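Local coordinates for geranyltranstransferase (Enterococcus faecalis, PDB 3P8L), which probably catalyses the condensation of isopentenyl diphosphate with geranyl diphosphate to give farnesyl diphosphate and diphosphate, with magnesium as cofactor, at residues 226-231 with 260-265; 184-189 with 221-226. All coordinates share one frame; numbering follows the deposited sequence.

Overall arrangement
Contacts 1 and 2 illustrate how one long helix of an all-helical prenyl synthase can meet different neighbours at successive levels. Helix 205-230 serves both. Contact 2 joins its residues 221-226 to helix 175-200, some 9 Å from the centre of the chain, whereas contact 1 joins its last turn to helix 259-283 farther out, about 21 Å from that centre. The two centres are 13 Å apart. Asp226 belongs to both, and Ile224 packs against Ala262 and Ala265, linking them directly. Along the chain contact 2 closes before contact 1 opens. The helix carrying the second aspartate-rich motif thus packs on helix 175-200 at one level and on helix 259-283 further along, toward its C-terminal end.

Contact 1: 226-231 with 260-265; sequences DDLLDA and AGAKDA
Leu228, one of the two residues between the aspartates of the DDxxD sequence Asp226-Asp227-Leu228-Leu229-Asp230, packs against Ala262 and Lys263 of helix 259-283. This sequence is the second aspartate-rich motif of the prenyl synthase fold, which in relatives holds magnesium and substrate diphosphate. The arrangement is a worked example of an apolar residue within a polar motif: the leucine between the aspartates joins the end of helix 205-230 to helix 259-283.

The tight side is buried and entirely nonpolar at the side-chain level. The helices come nearest at Leu228 and Ala262, whose CA atoms are 7.4 Å apart, a spacing that the small alanine allows. Leu228 CD2 lies against the CB of Ala262 at 4.0 Å and, further out, against Lys263 CG, while CD1 lies over the backbone, 3.8 Å from Ala262 O and 4.1 Å from Lys263 N. Pro254, Leu266 and Leu301 also touch Leu228, adding to the apolar packing, and Pro254 touches Ala262 as well.

The loose side is the exposed flank by Lys263. No hydrogen bond crosses between the segments, and of the lysine side chain it is the CG methylene that touches. This CG lies beside the backbone N (chi1 -80°), which brings it up to Leu228 before the chain runs on and bends at its end (chi4 65°). The stem crosses the leucine at a slant, and their nearest side-chain atoms are Leu228 CD2 and Lys263 CG, 4.2 Å apart.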
ATOM      1  N   ASP A 226     -22.079 -11.745  13.531  1.00 67.82           N
ATOM      2  CA  ASP A 226     -22.186 -12.239  12.158  1.00 70.52           C
ATOM      3  C   ASP A 226     -22.166 -13.768  12.065  1.00 72.55           C
ATOM      4  O   ASP A 226     -22.893 -14.352  11.260  1.00 71.34           O
ATOM      5  CB  ASP A 226     -21.110 -11.610  11.266  1.00 71.17           C
ATOM      6  CG  ASP A 226     -21.480 -10.196  10.803  1.00 76.33           C
ATOM      7  OD1 ASP A 226     -20.788  -9.674   9.906  1.00 80.62           O
ATOM      8  OD2 ASP A 226     -22.457  -9.606  11.327  1.00 71.64           O
ATOM      9  N   ASP A 227     -21.342 -14.400  12.901  1.00 77.04           N
ATOM     10  CA  ASP A 227     -21.271 -15.861  13.003  1.00 80.66           C
ATOM     11  C   ASP A 227     -22.542 -16.460  13.615  1.00 80.74           C
ATOM     12  O   ASP A 227     -22.922 -17.582  13.285  1.00 83.02           O
ATOM     13  CB  ASP A 227     -20.045 -16.287  13.826  1.00 81.63           C
ATOM     14  CG  ASP A 227     -18.740 -16.207  13.039  1.00 84.42           C
ATOM     15  OD1 ASP A 227     -18.749 -15.748  11.876  1.00 82.62           O
ATOM     16  OD2 ASP A 227     -17.696 -16.614  13.593  1.00 92.82           O
ATOM     17  N   LEU A 228     -23.188 -15.703  14.502  1.00 80.74           N
ATOM     18  CA  LEU A 228     -24.459 -16.100  15.106  1.00 81.39           C
ATOM     19  C   LEU A 228     -25.631 -16.013  14.127  1.00 86.02           C
ATOM     20  O   LEU A 228     -26.648 -16.691  14.308  1.00 86.97           O
ATOM     21  CB  LEU A 228     -24.757 -15.254  16.347  1.00 79.52           C
ATOM     22  CG  LEU A 228     -24.222 -15.746  17.692  1.00 79.31           C
ATOM     23  CD1 LEU A 228     -24.154 -14.594  18.683  1.00 79.18           C
ATOM     24  CD2 LEU A 228     -25.074 -16.888  18.248  1.00 76.05           C
ATOM     25  N   LEU A 229     -25.489 -15.177  13.098  1.00 89.80           N
ATOM     26  CA  LEU A 229     -26.513 -15.049  12.063  1.00 94.18           C
ATOM     27  C   LEU A 229     -26.493 -16.211  11.067  1.00 97.99           C
ATOM     28  O   LEU A 229     -27.544 -16.608  10.554  1.00 98.90           O
ATOM     29  CB  LEU A 229     -26.396 -13.708  11.329  1.00 93.63           C
ATOM     30  CG  LEU A 229     -26.827 -12.444  12.083  1.00 89.04           C
ATOM     31  CD1 LEU A 229     -26.595 -11.215  11.214  1.00 89.93           C
ATOM     32  CD2 LEU A 229     -28.280 -12.515  12.543  1.00 78.45           C
ATOM     33  N   ASP A 230     -25.298 -16.744  10.803  1.00101.28           N
ATOM     34  CA  ASP A 230     -25.120 -17.889   9.904  1.00105.26           C
ATOM     35  C   ASP A 230     -25.783 -19.153  10.441  1.00107.23           C
ATOM     36  O   ASP A 230     -26.409 -19.899   9.687  1.00109.43           O
ATOM     37  CB  ASP A 230     -23.632 -18.149   9.638  1.00105.04           C
ATOM     38  CG  ASP A 230     -22.988 -17.070   8.778  1.00104.83           C
ATOM     39  OD1 ASP A 230     -23.718 -16.236   8.199  1.00103.48           O
ATOM     40  OD2 ASP A 230     -21.742 -17.062   8.676  1.00 98.96           O
ATOM     41  N   ALA A 231     -25.660 -19.372  11.749  1.00109.29           N
ATOM     42  CA  ALA A 231     -26.238 -20.544  12.405  1.00111.52           C
ATOM     43  C   ALA A 231     -27.650 -20.296  12.963  1.00112.97           C
ATOM     44  O   ALA A 231     -28.008 -20.822  14.021  1.00113.39           O
ATOM     45  CB  ALA A 231     -25.295 -21.060  13.499  1.00110.72           C
ATOM     46  N   ALA A 260     -25.844 -20.728  22.719  1.00 87.48           N
ATOM     47  CA  ALA A 260     -26.113 -19.961  23.947  1.00 86.40           C
ATOM     48  C   ALA A 260     -24.856 -19.359  24.596  1.00 86.98           C
ATOM     49  O   ALA A 260     -24.913 -18.280  25.199  1.00 85.49           O
ATOM     50  CB  ALA A 260     -26.879 -20.813  24.949  1.00 84.25           C
ATOM     51  N   GLY A 261     -23.731 -20.062  24.466  1.00 86.82           N
ATOM     52  CA  GLY A 261     -22.435 -19.569  24.936  1.00 84.82           C
ATOM     53  C   GLY A 261     -21.854 -18.473  24.052  1.00 83.48           C
ATOM     54  O   GLY A 261     -21.111 -17.616  24.532  1.00 81.39           O
ATOM     55  N   ALA A 262     -22.182 -18.510  22.757  1.00 80.84           N
ATOM     56  CA  ALA A 262     -21.796 -17.448  21.823  1.00 78.22           C
ATOM     57  C   ALA A 262     -22.638 -16.176  22.002  1.00 74.80           C
ATOM     58  O   ALA A 262     -22.134 -15.069  21.813  1.00 74.64           O
ATOM     59  CB  ALA A 262     -21.856 -17.940  20.386  1.00 74.09           C
ATOM     60  N   LYS A 263     -23.914 -16.341  22.363  1.00 73.27           N
ATOM     61  CA  LYS A 263     -24.793 -15.216  22.721  1.00 71.89           C
ATOM     62  C   LYS A 263     -24.252 -14.502  23.952  1.00 72.55           C
ATOM     63  O   LYS A 263     -24.301 -13.272  24.042  1.00 75.50           O
ATOM     64  CB  LYS A 263     -26.226 -15.691  23.006  1.00 71.53           C
ATOM     65  CG  LYS A 263     -27.094 -15.947  21.782  1.00 73.01           C
ATOM     66  CD  LYS A 263     -28.497 -16.388  22.196  1.00 78.14           C
ATOM     67  CE  LYS A 263     -29.559 -16.022  21.157  1.00 86.24           C
ATOM     68  NZ  LYS A 263     -29.380 -16.725  19.855  1.00 83.09           N
ATOM     69  N   ASP A 264     -23.733 -15.285  24.895  1.00 72.71           N
ATOM     70  CA  ASP A 264     -23.093 -14.738  26.084  1.00 70.80           C
ATOM     71  C   ASP A 264     -21.735 -14.141  25.771  1.00 67.44           C
ATOM     72  O   ASP A 264     -21.322 -13.176  26.411  1.00 70.28           O
ATOM     73  CB  ASP A 264     -22.983 -15.796  27.184  1.00 72.05           C
ATOM     74  CG  ASP A 264     -24.252 -15.912  28.012  1.00 82.39           C
ATOM     75  OD1 ASP A 264     -24.359 -16.876  28.797  1.00 87.48           O
ATOM     76  OD2 ASP A 264     -25.142 -15.039  27.888  1.00 84.82           O
ATOM     77  N   ALA A 265     -21.044 -14.703  24.783  1.00 66.06           N
ATOM     78  CA  ALA A 265     -19.789 -14.116  24.299  1.00 65.89           C
ATOM     79  C   ALA A 265     -20.034 -12.696  23.765  1.00 64.53           C
ATOM     80  O   ALA A 265     -19.277 -11.768  24.082  1.00 59.42           O
ATOM     81  CB  ALA A 265     -19.158 -14.994  23.233  1.00 64.81           C
TER

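Contact 2: 184-189 with 221-226; sequences KKTGAL and AFQIRD
The Lys185-Thr186 and Phe222-Gln223 pairs of the prenyl synthase fold come together here through Thr186 of helix 175-200, which meets Gln223 and Phe222 of helix 205-230, one turn before the second aspartate-rich motif. Thr186 sits within a wider pi-type turn spanning 184-187; its side chain is directed toward helix 205-230, and both OG1 and CG2 make contact there. Its hydroxyl OG1 lies 3.0 Å from the amide NE2 of Gln223, and the same NE2 is 3.5 Å from Thr186 CB, so the end of the glutamine lies against the threonine. Gln223 gets there by leaving its helix with CG anti to the backbone N (chi1 -155°) and then bending at chi2 (96°).

The methyl CG2 of Thr186 meets both residues: it is 3.7 Å from Gln223 NE2 and, at the edge of the Phe222 ring near its plane, 4.3 Å from CD2. Lys51 and Leu53 also pack on Phe222.

Lys185 makes a long, weak ion pair with Asp91, in the first aspartate-rich sequence. The contact thus lies among the motifs that, in relatives, line the diphosphate-binding end of the central cavity, an arrangement typical of the all-helical isoprenoid synthase fold.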
ATOM      1  N   LYS A 184      -6.270  -9.962  13.836  1.00 47.13           N
ATOM      2  CA  LYS A 184      -5.403  -9.382  12.804  1.00 49.97           C
ATOM      3  C   LYS A 184      -6.188  -9.080  11.530  1.00 46.35           C
ATOM      4  O   LYS A 184      -6.055  -7.998  10.971  1.00 49.85           O
ATOM      5  CB  LYS A 184      -4.179 -10.261  12.524  1.00 51.50           C
ATOM      6  CG  LYS A 184      -3.144 -10.263  13.657  1.00 59.56           C
ATOM      7  CD  LYS A 184      -1.910 -11.101  13.314  1.00 73.05           C
ATOM      8  CE  LYS A 184      -2.163 -12.608  13.437  1.00 81.19           C
ATOM      9  NZ  LYS A 184      -2.224 -13.061  14.856  1.00 83.82           N
ATOM     10  N   LYS A 185      -7.041 -10.009  11.114  1.00 45.11           N
ATOM     11  CA  LYS A 185      -7.774  -9.896   9.846  1.00 46.46           C
ATOM     12  C   LYS A 185      -8.887  -8.827   9.869  1.00 45.52           C
ATOM     13  O   LYS A 185      -9.115  -8.140   8.873  1.00 44.13           O
ATOM     14  CB  LYS A 185      -8.363 -11.258   9.484  1.00 43.43           C
ATOM     15  CG  LYS A 185      -8.992 -11.385   8.103  1.00 49.09           C
ATOM     16  CD  LYS A 185      -9.967 -12.557   8.088  1.00 58.23           C
ATOM     17  CE  LYS A 185     -10.222 -13.110   6.689  1.00 61.34           C
ATOM     18  NZ  LYS A 185     -11.146 -12.260   5.891  1.00 65.16           N
ATOM     19  N   THR A 186      -9.575  -8.710  11.003  1.00 38.97           N
ATOM     20  CA  THR A 186     -10.725  -7.822  11.158  1.00 42.49           C
ATOM     21  C   THR A 186     -10.466  -6.755  12.230  1.00 42.55           C
ATOM     22  O   THR A 186     -10.731  -5.577  12.014  1.00 42.42           O
ATOM     23  CB  THR A 186     -11.997  -8.630  11.523  1.00 42.37           C
ATOM     24  OG1 THR A 186     -12.240  -9.622  10.519  1.00 52.99           O
ATOM     25  CG2 THR A 186     -13.236  -7.734  11.671  1.00 47.62           C
ATOM     26  N   GLY A 187      -9.932  -7.182  13.372  1.00 45.05           N
ATOM     27  CA  GLY A 187      -9.721  -6.301  14.521  1.00 39.82           C
ATOM     28  C   GLY A 187      -8.803  -5.133  14.243  1.00 42.82           C
ATOM     29  O   GLY A 187      -9.062  -4.017  14.700  1.00 40.56           O
ATOM     30  N   ALA A 188      -7.753  -5.381  13.463  1.00 40.53           N
ATOM     31  CA  ALA A 188      -6.679  -4.410  13.276  1.00 42.27           C
ATOM     32  C   ALA A 188      -7.125  -3.099  12.627  1.00 37.11           C
ATOM     33  O   ALA A 188      -6.735  -2.037  13.108  1.00 40.11           O
ATOM     34  CB  ALA A 188      -5.490  -5.027  12.525  1.00 38.90           C
ATOM     35  N   LEU A 189      -7.941  -3.172  11.567  1.00 39.10           N
ATOM     36  CA  LEU A 189      -8.451  -1.959  10.891  1.00 42.83           C
ATOM     37  C   LEU A 189      -9.531  -1.255  11.727  1.00 36.24           C
ATOM     38  O   LEU A 189      -9.691  -0.044  11.633  1.00 36.50           O
ATOM     39  CB  LEU A 189      -9.033  -2.275   9.491  1.00 39.42           C
ATOM     40  CG  LEU A 189      -8.185  -2.725   8.292  1.00 40.76           C
ATOM     41  CD1 LEU A 189      -9.047  -2.729   7.017  1.00 44.71           C
ATOM     42  CD2 LEU A 189      -6.959  -1.840   8.085  1.00 35.65           C
ATOM     43  N   ALA A 221     -17.187  -8.344  18.922  1.00 47.22           N
ATOM     44  CA  ALA A 221     -18.657  -8.394  18.976  1.00 49.76           C
ATOM     45  C   ALA A 221     -19.297  -8.439  17.573  1.00 52.99           C
ATOM     46  O   ALA A 221     -20.279  -9.139  17.371  1.00 50.80           O
ATOM     47  CB  ALA A 221     -19.218  -7.228  19.799  1.00 48.28           C
ATOM     48  N   PHE A 222     -18.699  -7.714  16.626  1.00 58.34           N
ATOM     49  CA  PHE A 222     -19.138  -7.647  15.225  1.00 64.12           C
ATOM     50  C   PHE A 222     -19.070  -9.029  14.583  1.00 63.86           C
ATOM     51  O   PHE A 222     -20.026  -9.465  13.941  1.00 68.14           O
ATOM     52  CB  PHE A 222     -18.276  -6.604  14.469  1.00 66.22           C
ATOM     53  CG  PHE A 222     -18.441  -6.597  12.960  1.00 74.03           C
ATOM     54  CD1 PHE A 222     -19.596  -6.080  12.362  1.00 80.40           C
ATOM     55  CD2 PHE A 222     -17.407  -7.053  12.135  1.00 80.46           C
ATOM     56  CE1 PHE A 222     -19.738  -6.055  10.960  1.00 81.15           C
ATOM     57  CE2 PHE A 222     -17.533  -7.033  10.733  1.00 81.29           C
ATOM     58  CZ  PHE A 222     -18.704  -6.530  10.144  1.00 79.70           C
ATOM     59  N   GLN A 223     -17.952  -9.719  14.798  1.00 64.81           N
ATOM     60  CA  GLN A 223     -17.735 -11.052  14.242  1.00 66.84           C
ATOM     61  C   GLN A 223     -18.613 -12.125  14.883  1.00 63.94           C
ATOM     62  O   GLN A 223     -19.186 -12.955  14.173  1.00 64.75           O
ATOM     63  CB  GLN A 223     -16.272 -11.459  14.360  1.00 68.21           C
ATOM     64  CG  GLN A 223     -15.856 -12.492  13.320  1.00 79.37           C
ATOM     65  CD  GLN A 223     -15.206 -11.856  12.108  1.00 80.80           C
ATOM     66  OE1 GLN A 223     -15.785 -11.820  11.022  1.00 79.37           O
ATOM     67  NE2 GLN A 223     -13.994 -11.339  12.293  1.00 77.71           N
ATOM     68  N   ILE A 224     -18.713 -12.109  16.213  1.00 58.32           N
ATOM     69  CA  ILE A 224     -19.570 -13.058  16.932  1.00 63.01           C
ATOM     70  C   ILE A 224     -21.036 -12.915  16.497  1.00 63.58           C
ATOM     71  O   ILE A 224     -21.718 -13.916  16.290  1.00 62.61           O
ATOM     72  CB  ILE A 224     -19.421 -12.932  18.477  1.00 61.90           C
ATOM     73  CG1 ILE A 224     -17.983 -13.247  18.908  1.00 55.42           C
ATOM     74  CG2 ILE A 224     -20.391 -13.873  19.200  1.00 64.84           C
ATOM     75  CD1 ILE A 224     -17.612 -12.725  20.288  1.00 54.30           C
ATOM     76  N   ARG A 225     -21.491 -11.670  16.340  1.00 63.84           N
ATOM     77  CA  ARG A 225     -22.832 -11.349  15.824  1.00 66.94           C
ATOM     78  C   ARG A 225     -23.073 -11.884  14.405  1.00 68.90           C
ATOM     79  O   ARG A 225     -24.140 -12.437  14.123  1.00 72.72           O
ATOM     80  CB  ARG A 225     -23.056  -9.832  15.896  1.00 69.40           C
ATOM     81  CG  ARG A 225     -24.041  -9.220  14.907  1.00 73.14           C
ATOM     82  CD  ARG A 225     -25.447  -9.162  15.478  1.00 81.25           C
ATOM     83  NE  ARG A 225     -26.045  -7.838  15.310  1.00 90.49           N
ATOM     84  CZ  ARG A 225     -26.589  -7.380  14.182  1.00 93.97           C
ATOM     85  NH1 ARG A 225     -26.627  -8.128  13.086  1.00 94.86           N
ATOM     86  NH2 ARG A 225     -27.101  -6.158  14.153  1.00 99.94           N
ATOM     87  N   ASP A 226     -22.079 -11.745  13.531  1.00 67.82           N
ATOM     88  CA  ASP A 226     -22.186 -12.239  12.158  1.00 70.52           C
ATOM     89  C   ASP A 226     -22.166 -13.768  12.065  1.00 72.55           C
ATOM     90  O   ASP A 226     -22.893 -14.352  11.260  1.00 71.34           O
ATOM     91  CB  ASP A 226     -21.110 -11.610  11.266  1.00 71.17           C
ATOM     92  CG  ASP A 226     -21.480 -10.196  10.803  1.00 76.33           C
ATOM     93  OD1 ASP A 226     -20.788  -9.674   9.906  1.00 80.62           O
ATOM     94  OD2 ASP A 226     -22.457  -9.606  11.327  1.00 71.64           O
TER